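Local coordinates for saframycin Mx1 synthetase B (Legionella pneumophila subsp. pneumophila, PDB 3KXW), which belongs to the ANL clan of AMP-binding enzymes and is modelled with 5'-O-[(S)-(dodecanoyloxy)(hydroxy)phosphoryl]adenosine in its pocket, at residues P25-C30 against M41-L46; H484-C489 against C506-R511; L542-A547 against P571-W576. One frame throughout, in Å; residues are numbered along the deposited sequence.

Overall arrangement
Contact 1 comes first along the chain, in the AMP-binding enzyme region. Contacts 2 and 3 follow in the C-terminal region, related to the AMP domain of Disco-interacting protein 2. Contact 1 lies about 50 Å from contact 2 and about 53 Å from contact 3, centre to centre, and touches neither. It joins the two strands of hairpin 28-34/37-42, at one edge of a mixed sheet. Contacts 2 and 3 share another mixed sheet, with strands in the order 486-496, 499-508, 539-544, 574-577, and their centres are about 8 Å apart. Strands 499-508 and 539-544 are the parallel pair between them. Probable hydrogen bonds from V508 N to I543 O and from I543 N to C506 O link the two contacts, making the C-terminal sheet continuous.

Contact 1 (P25-C30 against M41-L46)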
ATOM      1  N   PRO A  25      16.700   2.572 -26.091  1.00 16.46           N
ATOM      2  CA  PRO A  25      16.166   3.921 -25.883  1.00 17.40           C
ATOM      3  C   PRO A  25      14.678   3.972 -26.148  1.00 16.66           C
ATOM      4  O   PRO A  25      13.979   4.676 -25.424  1.00 15.43           O
ATOM      5  CB  PRO A  25      16.873   4.772 -26.949  1.00 17.98           C
ATOM      6  CG  PRO A  25      17.748   3.827 -27.750  1.00 17.00           C
ATOM      7  CD  PRO A  25      17.822   2.527 -27.045  1.00 17.60           C
ATOM      8  N   ASN A  26      14.196   3.264 -27.170  1.00 16.73           N
ATOM      9  CA  ASN A  26      12.776   3.365 -27.539  1.00 18.67           C
ATOM     10  C   ASN A  26      11.847   2.339 -26.899  1.00 17.07           C
ATOM     11  O   ASN A  26      10.656   2.317 -27.206  1.00 17.50           O
ATOM     12  CB  ASN A  26      12.586   3.345 -29.062  1.00 20.15           C
ATOM     13  CG  ASN A  26      13.171   4.581 -29.746  1.00 23.93           C
ATOM     14  OD1 ASN A  26      13.293   5.655 -29.147  1.00 23.82           O
ATOM     15  ND2 ASN A  26      13.537   4.426 -31.020  1.00 28.04           N
ATOM     16  N   LYS A  27      12.384   1.497 -26.027  1.00 15.52           N
ATOM     17  CA  LYS A  27      11.566   0.537 -25.292  1.00 16.39           C
ATOM     18  C   LYS A  27      10.605   1.289 -24.364  1.00 16.03           C
ATOM     19  O   LYS A  27      11.020   2.134 -23.569  1.00 14.84           O
ATOM     20  CB  LYS A  27      12.431  -0.442 -24.491  1.00 16.63           C
ATOM     21  CG  LYS A  27      11.662  -1.594 -23.815  1.00 16.77           C
ATOM     22  CD  LYS A  27      12.564  -2.484 -22.944  1.00 18.93           C
ATOM     23  CE  LYS A  27      13.374  -3.453 -23.784  1.00 24.13           C
ATOM     24  NZ  LYS A  27      14.330  -4.308 -22.988  1.00 28.36           N
ATOM     25  N   LYS A  28       9.324   0.978 -24.477  1.00 16.95           N
ATOM     26  CA  LYS A  28       8.312   1.565 -23.600  1.00 18.43           C
ATOM     27  C   LYS A  28       8.583   1.175 -22.160  1.00 15.99           C
ATOM     28  O   LYS A  28       8.803   0.015 -21.861  1.00 16.53           O
ATOM     29  CB  LYS A  28       6.913   1.043 -23.950  1.00 17.86           C
ATOM     30  CG  LYS A  28       6.479   1.270 -25.374  1.00 23.42           C
ATOM     31  CD  LYS A  28       5.065   0.687 -25.619  1.00 26.08           C
ATOM     32  CE  LYS A  28       4.593   0.953 -27.036  1.00 34.68           C
ATOM     33  NZ  LYS A  28       4.811   2.395 -27.372  1.00 39.60           N
ATOM     34  N   SER A  29       8.531   2.137 -21.255  1.00 15.44           N
ATOM     35  CA  SER A  29       8.691   1.816 -19.846  1.00 14.74           C
ATOM     36  C   SER A  29       7.390   1.998 -19.063  1.00 15.33           C
ATOM     37  O   SER A  29       6.815   1.034 -18.556  1.00 16.14           O
ATOM     38  CB  SER A  29       9.806   2.692 -19.247  1.00 14.54           C
ATOM     39  OG  SER A  29       9.906   2.499 -17.859  1.00 15.57           O
ATOM     40  N   CYS A  30       6.917   3.235 -18.982  1.00 15.77           N
ATOM     41  CA  CYS A  30       5.782   3.555 -18.122  1.00 16.46           C
ATOM     42  C   CYS A  30       4.645   4.155 -18.919  1.00 16.59           C
ATOM     43  O   CYS A  30       4.856   5.057 -19.731  1.00 17.09           O
ATOM     44  CB  CYS A  30       6.210   4.556 -17.038  1.00 16.02           C
ATOM     45  SG  CYS A  30       7.291   3.824 -15.774  1.00 17.18           S
HETATM   46  N   MSE A  41       6.139   6.781 -21.546  1.00 17.31           N
HETATM   47  CA  MSE A  41       7.525   7.221 -21.691  1.00 18.09           C
HETATM   48  C   MSE A  41       8.449   6.044 -21.899  1.00 17.26           C
HETATM   49  O   MSE A  41       8.269   4.970 -21.318  1.00 14.93           O
HETATM   50  CB  MSE A  41       8.004   8.095 -20.520  1.00 20.82           C
HETATM   51  CG  MSE A  41       7.930   7.473 -19.154  1.00 23.30           C
HETATM   52 SE   MSE A  41       8.733   8.753 -17.864  1.00 49.61          SE
HETATM   53  CE  MSE A  41       8.621  10.351 -18.997  1.00 20.91           C
ATOM     54  N   THR A  42       9.417   6.251 -22.775  1.00 16.18           N
ATOM     55  CA  THR A  42      10.399   5.235 -23.094  1.00 15.27           C
ATOM     56  C   THR A  42      11.549   5.362 -22.104  1.00 15.27           C
ATOM     57  O   THR A  42      11.584   6.303 -21.323  1.00 14.30           O
ATOM     58  CB  THR A  42      10.948   5.457 -24.498  1.00 15.46           C
ATOM     59  OG1 THR A  42      11.582   6.735 -24.545  1.00 14.41           O
ATOM     60  CG2 THR A  42       9.807   5.429 -25.524  1.00 17.74           C
ATOM     61  N   TYR A  43      12.487   4.411 -22.122  1.00 15.38           N
ATOM     62  CA  TYR A  43      13.685   4.555 -21.288  1.00 14.45           C
ATOM     63  C   TYR A  43      14.488   5.813 -21.636  1.00 14.39           C
ATOM     64  O   TYR A  43      14.940   6.540 -20.756  1.00 14.03           O
ATOM     65  CB  TYR A  43      14.555   3.301 -21.368  1.00 15.75           C
ATOM     66  CG  TYR A  43      14.100   2.232 -20.396  1.00 14.94           C
ATOM     67  CD1 TYR A  43      13.257   1.213 -20.795  1.00 14.49           C
ATOM     68  CD2 TYR A  43      14.502   2.261 -19.085  1.00 14.46           C
ATOM     69  CE1 TYR A  43      12.829   0.243 -19.896  1.00 15.47           C
ATOM     70  CE2 TYR A  43      14.088   1.295 -18.177  1.00 14.06           C
ATOM     71  CZ  TYR A  43      13.250   0.289 -18.596  1.00 15.13           C
ATOM     72  OH  TYR A  43      12.813  -0.661 -17.694  1.00 14.33           O
ATOM     73  N   GLU A  44      14.658   6.090 -22.926  1.00 14.38           N
ATOM     74  CA  GLU A  44      15.381   7.305 -23.305  1.00 13.74           C
ATOM     75  C   GLU A  44      14.742   8.521 -22.650  1.00 13.60           C
ATOM     76  O   GLU A  44      15.434   9.386 -22.118  1.00 14.39           O
ATOM     77  CB  GLU A  44      15.399   7.468 -24.826  1.00 14.84           C
ATOM     78  CG  GLU A  44      15.948   8.791 -25.326  1.00 18.17           C
ATOM     79  CD  GLU A  44      15.971   8.831 -26.840  1.00 21.81           C
ATOM     80  OE1 GLU A  44      14.997   9.320 -27.436  1.00 22.70           O
ATOM     81  OE2 GLU A  44      16.949   8.337 -27.435  1.00 23.14           O
ATOM     82  N   GLN A  45      13.421   8.592 -22.693  1.00 13.53           N
ATOM     83  CA  GLN A  45      12.709   9.751 -22.134  1.00 13.59           C
ATOM     84  C   GLN A  45      12.825   9.835 -20.606  1.00 15.28           C
ATOM     85  O   GLN A  45      13.097  10.906 -20.034  1.00 14.56           O
ATOM     86  CB  GLN A  45      11.234   9.724 -22.537  1.00 15.68           C
ATOM     87  CG  GLN A  45      10.973   9.986 -24.024  1.00 16.25           C
ATOM     88  CD  GLN A  45       9.492   9.864 -24.369  1.00 19.32           C
ATOM     89  OE1 GLN A  45       8.867   8.837 -24.112  1.00 16.54           O
ATOM     90  NE2 GLN A  45       8.928  10.925 -24.951  1.00 24.46           N
ATOM     91  N   LEU A  46      12.600   8.704 -19.947  1.00 14.92           N
ATOM     92  CA  LEU A  46      12.721   8.649 -18.499  1.00 15.52           C
ATOM     93  C   LEU A  46      14.110   9.124 -18.041  1.00 14.19           C
ATOM     94  O   LEU A  46      14.246   9.961 -17.147  1.00 14.83           O
ATOM     95  CB  LEU A  46      12.442   7.217 -18.035  1.00 18.49           C
ATOM     96  CG  LEU A  46      12.536   6.912 -16.548  1.00 19.59           C
ATOM     97  CD1 LEU A  46      11.577   7.786 -15.750  1.00 21.34           C
ATOM     98  CD2 LEU A  46      12.304   5.411 -16.272  1.00 22.56           C
TER
HETATM   99  O   HOH W   1      12.292   7.459 -27.142  1.00 23.61           O
HETATM  100  O   HOH W   2      15.679   6.757 -29.745  1.00 25.62           O
HETATM  101  O   HOH W   3      10.081  -0.161 -17.609  1.00 17.85           O
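M41 O accepts two backbone hydrogen bonds from the facing strand, from S29 N at 2.8 Å and C30 N at 3.2 Å. Both donors lie in the plane of the M41 carbonyl. M41 N donates in return to C30 O. On the face shared by C30 and M41, a selenomethionine, C30 CB meets M41 CG at 4.0 Å, and the end of the M41 chain then leads away. S29 turns instead to the Y43 ring. Its CB lies over one ring face, offset toward the rim, in a CH-pi contact of 4.1 Å from S29 CB to the Y43 ring centroid. S29 OG points opposite the backbone N (chi1 175°), which brings it near L46 CD2. One water bridges S29 OG and Y43 OH. The aliphatic chain of K27 runs beside Y43, pointing the same way.

S29 and C30 together face M41, which is a classic beta bulge in the antiparallel hairpin of strands 28-34 and 37-42. The second strand passes straight into helix 43-59, with T42 as N-cap. T42 and Q45 form a capping box: Q45 N donates to T42 OG1 at 3.2 Å, and T42 N to Q45 OE1 at 3.0 Å. The loop before the first strand also serves this helix start. Y43 N bonds to K27 O at 3.1 Å and E44 N to P25 O at 2.9 Å. P25 CB rests on E44 CB. A water joins N26 OD1, T42 OG1 and E44 OE1, and a second links N26 OD1 to E44 OE2.

Further out, Y43 OH is hydrogen-bonded to I231 O of helix 220-233. I231 also touches S29, C30 and L46. Helix 76-87 covers C30, M41 and L46 through L76, Q80 and L83.

Contact 2 (H484-C489 against C506-R511); sequences HVLGKC and CEVKNR
H484 O accepts a hydrogen bond from K509 NZ at 2.9 Å, with the amine above the carbonyl plane. The lysine chain is fully extended beyond CG, and its methylenes run past H484 O and L486 O to get there. V485 O takes the backbone N of the same lysine, K509 N, at 3.0 Å.

At L486 the side chain turns away from the other strand, but its CB lies on E507 O. L486 CD2 reaches V508 CG1 and C506 CB, each at 4.0 Å. The L486 and V508 side chains cross obliquely.

G487 N donates to E507 O at 2.9 Å, from 63° out of the carbonyl plane. K488 is then held at both backbone polar atoms by one residue. K488 N, standing above the E507 carboxylate plane, gives E507 OE1 a nearly straight bond (172°) of 2.8 Å, and E507 N donates to K488 O. Having its CG opposite the carbonyl carbon (chi1 -62°) lets the E507 chain lie alongside K488. E507 OE2 accepts from M548 N, so both carboxylate oxygens are bound and the group is fixed. Between the L486-V508 and C489-C506 pairs the first strand has one extra residue, a beta bulge in this hairpin. C489 CB finally meets C506 SG at 4.1 Å, on the face the two cysteines share.

Helix 469-479 packs on L486 and C489 through M478, and helix 515-533 on L486 and C506 through L521 and I525. Strand 539-544 continues the sheet beyond 506-508. It runs parallel to strand 499-508, and helix 515-533 connects the two in a beta-alpha-beta crossover.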
ATOM      1  N   HIS A 484     -24.474  16.575   3.965  1.00 19.28           N
ATOM      2  CA  HIS A 484     -25.776  17.144   3.612  1.00 21.09           C
ATOM      3  C   HIS A 484     -26.963  16.156   3.591  1.00 20.45           C
ATOM      4  O   HIS A 484     -28.109  16.585   3.622  1.00 20.69           O
ATOM      5  CB  HIS A 484     -25.689  17.917   2.290  1.00 22.04           C
ATOM      6  CG  HIS A 484     -24.899  19.186   2.386  1.00 23.72           C
ATOM      7  ND1 HIS A 484     -25.337  20.281   3.100  1.00 25.50           N
ATOM      8  CD2 HIS A 484     -23.710  19.541   1.846  1.00 26.25           C
ATOM      9  CE1 HIS A 484     -24.444  21.253   3.004  1.00 27.28           C
ATOM     10  NE2 HIS A 484     -23.446  20.829   2.252  1.00 27.20           N
ATOM     11  N   VAL A 485     -26.695  14.848   3.549  1.00 17.96           N
ATOM     12  CA  VAL A 485     -27.771  13.863   3.557  1.00 17.55           C
ATOM     13  C   VAL A 485     -27.746  13.067   4.865  1.00 17.21           C
ATOM     14  O   VAL A 485     -28.517  12.134   5.039  1.00 17.74           O
ATOM     15  CB  VAL A 485     -27.710  12.884   2.341  1.00 16.88           C
ATOM     16  CG1 VAL A 485     -27.652  13.652   1.030  1.00 20.07           C
ATOM     17  CG2 VAL A 485     -26.499  11.907   2.452  1.00 18.13           C
ATOM     18  N   LEU A 486     -26.863  13.454   5.780  1.00 16.94           N
ATOM     19  CA  LEU A 486     -26.688  12.707   7.024  1.00 16.20           C
ATOM     20  C   LEU A 486     -27.011  13.526   8.257  1.00 17.64           C
ATOM     21  O   LEU A 486     -27.112  14.760   8.203  1.00 17.72           O
ATOM     22  CB  LEU A 486     -25.231  12.253   7.174  1.00 16.93           C
ATOM     23  CG  LEU A 486     -24.590  11.503   6.017  1.00 17.10           C
ATOM     24  CD1 LEU A 486     -23.100  11.199   6.347  1.00 17.00           C
ATOM     25  CD2 LEU A 486     -25.384  10.257   5.716  1.00 16.86           C
ATOM     26  N   GLY A 487     -27.125  12.821   9.380  1.00 18.73           N
ATOM     27  CA  GLY A 487     -27.150  13.450  10.685  1.00 19.30           C
ATOM     28  C   GLY A 487     -25.773  13.256  11.291  1.00 20.28           C
ATOM     29  O   GLY A 487     -24.753  13.623  10.683  1.00 19.52           O
ATOM     30  N   LYS A 488     -25.751  12.654  12.475  1.00 20.19           N
ATOM     31  CA  LYS A 488     -24.505  12.312  13.151  1.00 23.27           C
ATOM     32  C   LYS A 488     -23.880  11.003  12.653  1.00 19.62           C
ATOM     33  O   LYS A 488     -24.536  10.179  12.012  1.00 17.63           O
ATOM     34  CB  LYS A 488     -24.720  12.268  14.670  1.00 25.36           C
ATOM     35  CG  LYS A 488     -25.021  13.640  15.283  1.00 27.38           C
ATOM     36  CD  LYS A 488     -23.921  14.618  14.939  1.00 31.22           C
ATOM     37  CE  LYS A 488     -24.000  15.847  15.808  1.00 37.57           C
ATOM     38  NZ  LYS A 488     -25.382  16.410  15.775  1.00 41.39           N
ATOM     39  N   CYS A 489     -22.602  10.812  12.955  1.00 19.89           N
ATOM     40  CA  CYS A 489     -21.918   9.606  12.518  1.00 17.71           C
ATOM     41  C   CYS A 489     -20.922   9.121  13.579  1.00 18.39           C
ATOM     42  O   CYS A 489     -20.549   9.855  14.493  1.00 18.39           O
ATOM     43  CB  CYS A 489     -21.183   9.849  11.192  1.00 18.41           C
ATOM     44  SG  CYS A 489     -19.657  10.848  11.326  1.00 24.72           S
ATOM     45  N   CYS A 506     -23.953   5.900  10.214  1.00 15.40           N
ATOM     46  CA  CYS A 506     -24.413   7.259   9.921  1.00 16.31           C
ATOM     47  C   CYS A 506     -25.906   7.358  10.090  1.00 15.64           C
ATOM     48  O   CYS A 506     -26.628   6.494   9.617  1.00 16.10           O
ATOM     49  CB  CYS A 506     -24.114   7.637   8.454  1.00 19.05           C
ATOM     50  SG  CYS A 506     -22.400   7.548   8.003  1.00 21.70           S
ATOM     51  N   GLU A 507     -26.375   8.410  10.751  1.00 16.99           N
ATOM     52  CA  GLU A 507     -27.794   8.759  10.669  1.00 17.02           C
ATOM     53  C   GLU A 507     -28.036   9.324   9.268  1.00 16.75           C
ATOM     54  O   GLU A 507     -27.165  10.008   8.722  1.00 17.10           O
ATOM     55  CB  GLU A 507     -28.130   9.838  11.684  1.00 18.57           C
ATOM     56  CG  GLU A 507     -27.903   9.440  13.126  1.00 19.65           C
ATOM     57  CD  GLU A 507     -28.243  10.592  14.087  1.00 24.92           C
ATOM     58  OE1 GLU A 507     -28.182  11.767  13.660  1.00 21.65           O
ATOM     59  OE2 GLU A 507     -28.571  10.303  15.253  1.00 25.68           O
ATOM     60  N   VAL A 508     -29.185   9.026   8.673  1.00 16.30           N
ATOM     61  CA  VAL A 508     -29.536   9.632   7.403  1.00 15.43           C
ATOM     62  C   VAL A 508     -30.762  10.498   7.618  1.00 16.25           C
ATOM     63  O   VAL A 508     -31.682  10.106   8.342  1.00 16.45           O
ATOM     64  CB  VAL A 508     -29.803   8.578   6.283  1.00 17.25           C
ATOM     65  CG1 VAL A 508     -28.512   7.801   5.968  1.00 17.62           C
ATOM     66  CG2 VAL A 508     -30.872   7.622   6.702  1.00 18.54           C
ATOM     67  N   LYS A 509     -30.764  11.688   7.020  1.00 14.96           N
ATOM     68  CA  LYS A 509     -31.922  12.565   7.149  1.00 18.18           C
ATOM     69  C   LYS A 509     -33.186  11.882   6.655  1.00 17.29           C
ATOM     70  O   LYS A 509     -34.226  11.989   7.281  1.00 20.44           O
ATOM     71  CB  LYS A 509     -31.728  13.880   6.379  1.00 17.93           C
ATOM     72  CG  LYS A 509     -30.602  14.772   6.907  1.00 19.64           C
ATOM     73  CD  LYS A 509     -30.428  16.022   6.048  1.00 18.74           C
ATOM     74  CE  LYS A 509     -29.328  16.901   6.591  1.00 17.30           C
ATOM     75  NZ  LYS A 509     -29.231  18.144   5.775  1.00 18.93           N
ATOM     76  N   ASN A 510     -33.090  11.230   5.501  1.00 16.67           N
ATOM     77  CA  ASN A 510     -34.228  10.593   4.846  1.00 17.19           C
ATOM     78  C   ASN A 510     -34.170   9.074   4.973  1.00 17.98           C
ATOM     79  O   ASN A 510     -33.426   8.390   4.246  1.00 18.46           O
ATOM     80  CB  ASN A 510     -34.337  11.027   3.361  1.00 17.41           C
ATOM     81  CG  ASN A 510     -35.646  10.559   2.710  1.00 20.02           C
ATOM     82  OD1 ASN A 510     -36.213   9.554   3.118  1.00 20.11           O
ATOM     83  ND2 ASN A 510     -36.122  11.291   1.693  1.00 18.28           N
ATOM     84  N   ARG A 511     -34.963   8.551   5.898  1.00 19.52           N
ATOM     85  CA  ARG A 511     -34.931   7.122   6.225  1.00 20.25           C
ATOM     86  C   ARG A 511     -35.545   6.245   5.146  1.00 20.85           C
ATOM     87  O   ARG A 511     -35.451   5.016   5.208  1.00 21.35           O
ATOM     88  CB  ARG A 511     -35.622   6.859   7.570  1.00 22.23           C
ATOM     89  CG  ARG A 511     -37.153   6.965   7.544  1.00 24.03           C
ATOM     90  CD  ARG A 511     -37.720   6.881   8.956  1.00 28.83           C
ATOM     91  NE  ARG A 511     -39.180   6.808   8.961  1.00 31.38           N
ATOM     92  CZ  ARG A 511     -39.872   5.736   8.576  1.00 36.10           C
ATOM     93  NH1 ARG A 511     -39.232   4.659   8.143  1.00 36.76           N
ATOM     94  NH2 ARG A 511     -41.202   5.735   8.620  1.00 37.47           N
TER

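Contact 3 (L542-A547 against P571-W576)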
ATOM      1  N   LEU A 542     -26.617   2.377   8.298  1.00 19.30           N
ATOM      2  CA  LEU A 542     -27.416   3.587   8.186  1.00 17.42           C
ATOM      3  C   LEU A 542     -28.572   3.449   9.172  1.00 18.36           C
ATOM      4  O   LEU A 542     -29.181   2.391   9.253  1.00 19.64           O
ATOM      5  CB  LEU A 542     -27.958   3.764   6.747  1.00 18.71           C
ATOM      6  CG  LEU A 542     -26.923   3.848   5.605  1.00 19.92           C
ATOM      7  CD1 LEU A 542     -27.575   4.137   4.236  1.00 17.61           C
ATOM      8  CD2 LEU A 542     -25.802   4.876   5.880  1.00 16.07           C
ATOM      9  N   ILE A 543     -28.847   4.512   9.915  1.00 17.26           N
ATOM     10  CA  ILE A 543     -29.948   4.541  10.865  1.00 20.39           C
ATOM     11  C   ILE A 543     -30.682   5.882  10.739  1.00 19.91           C
ATOM     12  O   ILE A 543     -30.155   6.813  10.144  1.00 18.46           O
ATOM     13  CB  ILE A 543     -29.424   4.345  12.297  1.00 19.78           C
ATOM     14  CG1 ILE A 543     -28.527   5.516  12.712  1.00 18.31           C
ATOM     15  CG2 ILE A 543     -28.671   2.998  12.408  1.00 19.96           C
ATOM     16  CD1 ILE A 543     -28.229   5.516  14.191  1.00 23.04           C
ATOM     17  N   PRO A 544     -31.896   5.984  11.311  1.00 23.17           N
ATOM     18  CA  PRO A 544     -32.685   7.219  11.200  1.00 21.45           C
ATOM     19  C   PRO A 544     -32.087   8.393  11.968  1.00 21.37           C
ATOM     20  O   PRO A 544     -31.300   8.217  12.897  1.00 21.16           O
ATOM     21  CB  PRO A 544     -34.047   6.833  11.826  1.00 23.48           C
ATOM     22  CG  PRO A 544     -34.091   5.340  11.792  1.00 24.16           C
ATOM     23  CD  PRO A 544     -32.648   4.927  12.014  1.00 21.55           C
ATOM     24  N   LEU A 545     -32.473   9.597  11.561  1.00 20.67           N
ATOM     25  CA  LEU A 545     -32.119  10.819  12.266  1.00 24.64           C
ATOM     26  C   LEU A 545     -32.469  10.740  13.742  1.00 25.43           C
ATOM     27  O   LEU A 545     -33.461  10.123  14.121  1.00 26.70           O
ATOM     28  CB  LEU A 545     -32.861  12.012  11.664  1.00 23.71           C
ATOM     29  CG  LEU A 545     -32.164  12.921  10.667  1.00 24.92           C
ATOM     30  CD1 LEU A 545     -32.892  14.277  10.644  1.00 23.46           C
ATOM     31  CD2 LEU A 545     -30.679  13.116  11.000  1.00 22.62           C
ATOM     32  N   LYS A 546     -31.632  11.374  14.563  1.00 29.16           N
ATOM     33  CA  LYS A 546     -31.839  11.441  16.016  1.00 32.98           C
ATOM     34  C   LYS A 546     -31.774  10.069  16.706  1.00 32.25           C
ATOM     35  O   LYS A 546     -32.140   9.931  17.872  1.00 34.07           O
ATOM     36  CB  LYS A 546     -33.161  12.172  16.334  1.00 32.15           C
ATOM     37  CG  LYS A 546     -33.401  12.467  17.822  1.00 39.56           C
ATOM     38  CD  LYS A 546     -32.449  13.544  18.384  1.00 39.87           C
ATOM     39  CE  LYS A 546     -32.946  14.086  19.740  1.00 38.00           C
ATOM     40  NZ  LYS A 546     -32.112  15.218  20.288  1.00 41.26           N
ATOM     41  N   ALA A 547     -31.290   9.054  16.001  1.00 28.71           N
ATOM     42  CA  ALA A 547     -31.249   7.721  16.589  1.00 28.91           C
ATOM     43  C   ALA A 547     -30.060   7.576  17.549  1.00 30.84           C
ATOM     44  O   ALA A 547     -30.048   6.686  18.392  1.00 34.38           O
ATOM     45  CB  ALA A 547     -31.219   6.644  15.515  1.00 27.29           C
ATOM     46  N   PRO A 571     -32.742   0.773  15.475  1.00 39.94           N
ATOM     47  CA  PRO A 571     -33.447   0.711  14.196  1.00 35.80           C
ATOM     48  C   PRO A 571     -32.409   0.830  13.096  1.00 34.20           C
ATOM     49  O   PRO A 571     -31.602   1.756  13.146  1.00 34.45           O
ATOM     50  CB  PRO A 571     -34.329   1.970  14.209  1.00 35.43           C
ATOM     51  CG  PRO A 571     -34.220   2.554  15.588  1.00 35.79           C
ATOM     52  CD  PRO A 571     -32.927   2.068  16.152  1.00 40.11           C
ATOM     53  N   ILE A 572     -32.413  -0.080  12.133  1.00 30.55           N
ATOM     54  CA  ILE A 572     -31.445  -0.023  11.050  1.00 29.73           C
ATOM     55  C   ILE A 572     -32.134   0.216   9.715  1.00 27.30           C
ATOM     56  O   ILE A 572     -33.074  -0.490   9.362  1.00 30.25           O
ATOM     57  CB  ILE A 572     -30.595  -1.318  10.977  1.00 30.88           C
ATOM     58  CG1 ILE A 572     -29.623  -1.388  12.158  1.00 32.41           C
ATOM     59  CG2 ILE A 572     -29.831  -1.384   9.673  1.00 26.24           C
ATOM     60  CD1 ILE A 572     -28.621  -2.538  12.060  1.00 35.32           C
ATOM     61  N   VAL A 573     -31.663   1.218   8.978  1.00 23.71           N
ATOM     62  CA  VAL A 573     -32.195   1.524   7.659  1.00 23.67           C
ATOM     63  C   VAL A 573     -31.581   0.591   6.624  1.00 25.90           C
ATOM     64  O   VAL A 573     -32.280   0.026   5.782  1.00 24.52           O
ATOM     65  CB  VAL A 573     -31.898   2.974   7.258  1.00 23.12           C
ATOM     66  CG1 VAL A 573     -32.256   3.222   5.784  1.00 25.44           C
ATOM     67  CG2 VAL A 573     -32.621   3.948   8.196  1.00 24.30           C
ATOM     68  N   ALA A 574     -30.258   0.450   6.664  1.00 21.96           N
ATOM     69  CA  ALA A 574     -29.590  -0.467   5.744  1.00 22.40           C
ATOM     70  C   ALA A 574     -28.191  -0.746   6.226  1.00 20.67           C
ATOM     71  O   ALA A 574     -27.626   0.025   7.012  1.00 18.78           O
ATOM     72  CB  ALA A 574     -29.567   0.092   4.314  1.00 22.59           C
ATOM     73  N   THR A 575     -27.640  -1.860   5.763  1.00 20.61           N
ATOM     74  CA  THR A 575     -26.272  -2.226   6.109  1.00 20.17           C
ATOM     75  C   THR A 575     -25.560  -2.552   4.821  1.00 19.45           C
ATOM     76  O   THR A 575     -26.166  -3.104   3.910  1.00 21.22           O
ATOM     77  CB  THR A 575     -26.240  -3.443   7.060  1.00 20.86           C
ATOM     78  OG1 THR A 575     -26.904  -3.105   8.280  1.00 23.15           O
ATOM     79  CG2 THR A 575     -24.803  -3.861   7.403  1.00 21.68           C
ATOM     80  N   TRP A 576     -24.279  -2.206   4.737  1.00 17.89           N
ATOM     81  CA  TRP A 576     -23.454  -2.574   3.590  1.00 17.27           C
ATOM     82  C   TRP A 576     -22.266  -3.341   4.159  1.00 17.15           C
ATOM     83  O   TRP A 576     -21.667  -2.903   5.141  1.00 15.77           O
ATOM     84  CB  TRP A 576     -22.992  -1.283   2.908  1.00 18.64           C
ATOM     85  CG  TRP A 576     -22.018  -1.388   1.751  1.00 17.97           C
ATOM     86  CD1 TRP A 576     -22.325  -1.440   0.423  1.00 18.05           C
ATOM     87  CD2 TRP A 576     -20.582  -1.340   1.830  1.00 17.76           C
ATOM     88  NE1 TRP A 576     -21.168  -1.462  -0.335  1.00 19.02           N
ATOM     89  CE2 TRP A 576     -20.086  -1.401   0.511  1.00 19.35           C
ATOM     90  CE3 TRP A 576     -19.670  -1.255   2.891  1.00 17.16           C
ATOM     91  CZ2 TRP A 576     -18.714  -1.393   0.226  1.00 18.48           C
ATOM     92  CZ3 TRP A 576     -18.305  -1.255   2.610  1.00 16.95           C
ATOM     93  CH2 TRP A 576     -17.844  -1.322   1.287  1.00 19.14           C
TER
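V573 is the main bump of this contact. V573 CB is directed at the 542-547 segment and lies 3.4 Å from L542 O. V573 CG2 sits opposite its own carbonyl carbon, which lays it across the I543-P544 peptide, 3.7 Å from I543 C. The same methyl touches P544 CD, and V573 and P544 pass alongside one another, running opposite ways. The P544 ring thus has V573 as one neighbour and P571 as another. P571 CB meets P544 CD at 4.0 Å. P571 O lies against I543 CG2, at 3.3 Å, and P544 CD. It is buried there with no polar partner in the model. I572 contributes less: its CG2 lies near L542 O.

V573 and A574 both face L542, a classic beta bulge at the start of the antiparallel edge strand 574-577. V573 N donates to L542 O at 2.8 Å, tilted out of the carbonyl plane, while A574 N adds only a weak bond of 3.4 Å to L542 O. The return bond is firmer: L542 N meets A574 O at 2.9 Å and is nearly straight (171°). L542 and A574 share one face of the sheet, where L542 CB lies against the A574 carbonyl oxygen. A type II turn runs from P544 to A547, with A547 N bonded to P544 O.

Helix 515-533 covers the face of L542 and A574, with F522 against L542 and Q518 against V573 and A574. Farther along the edge strand, the W576 ring stacks on F522 and makes a cation-pi contact with K276.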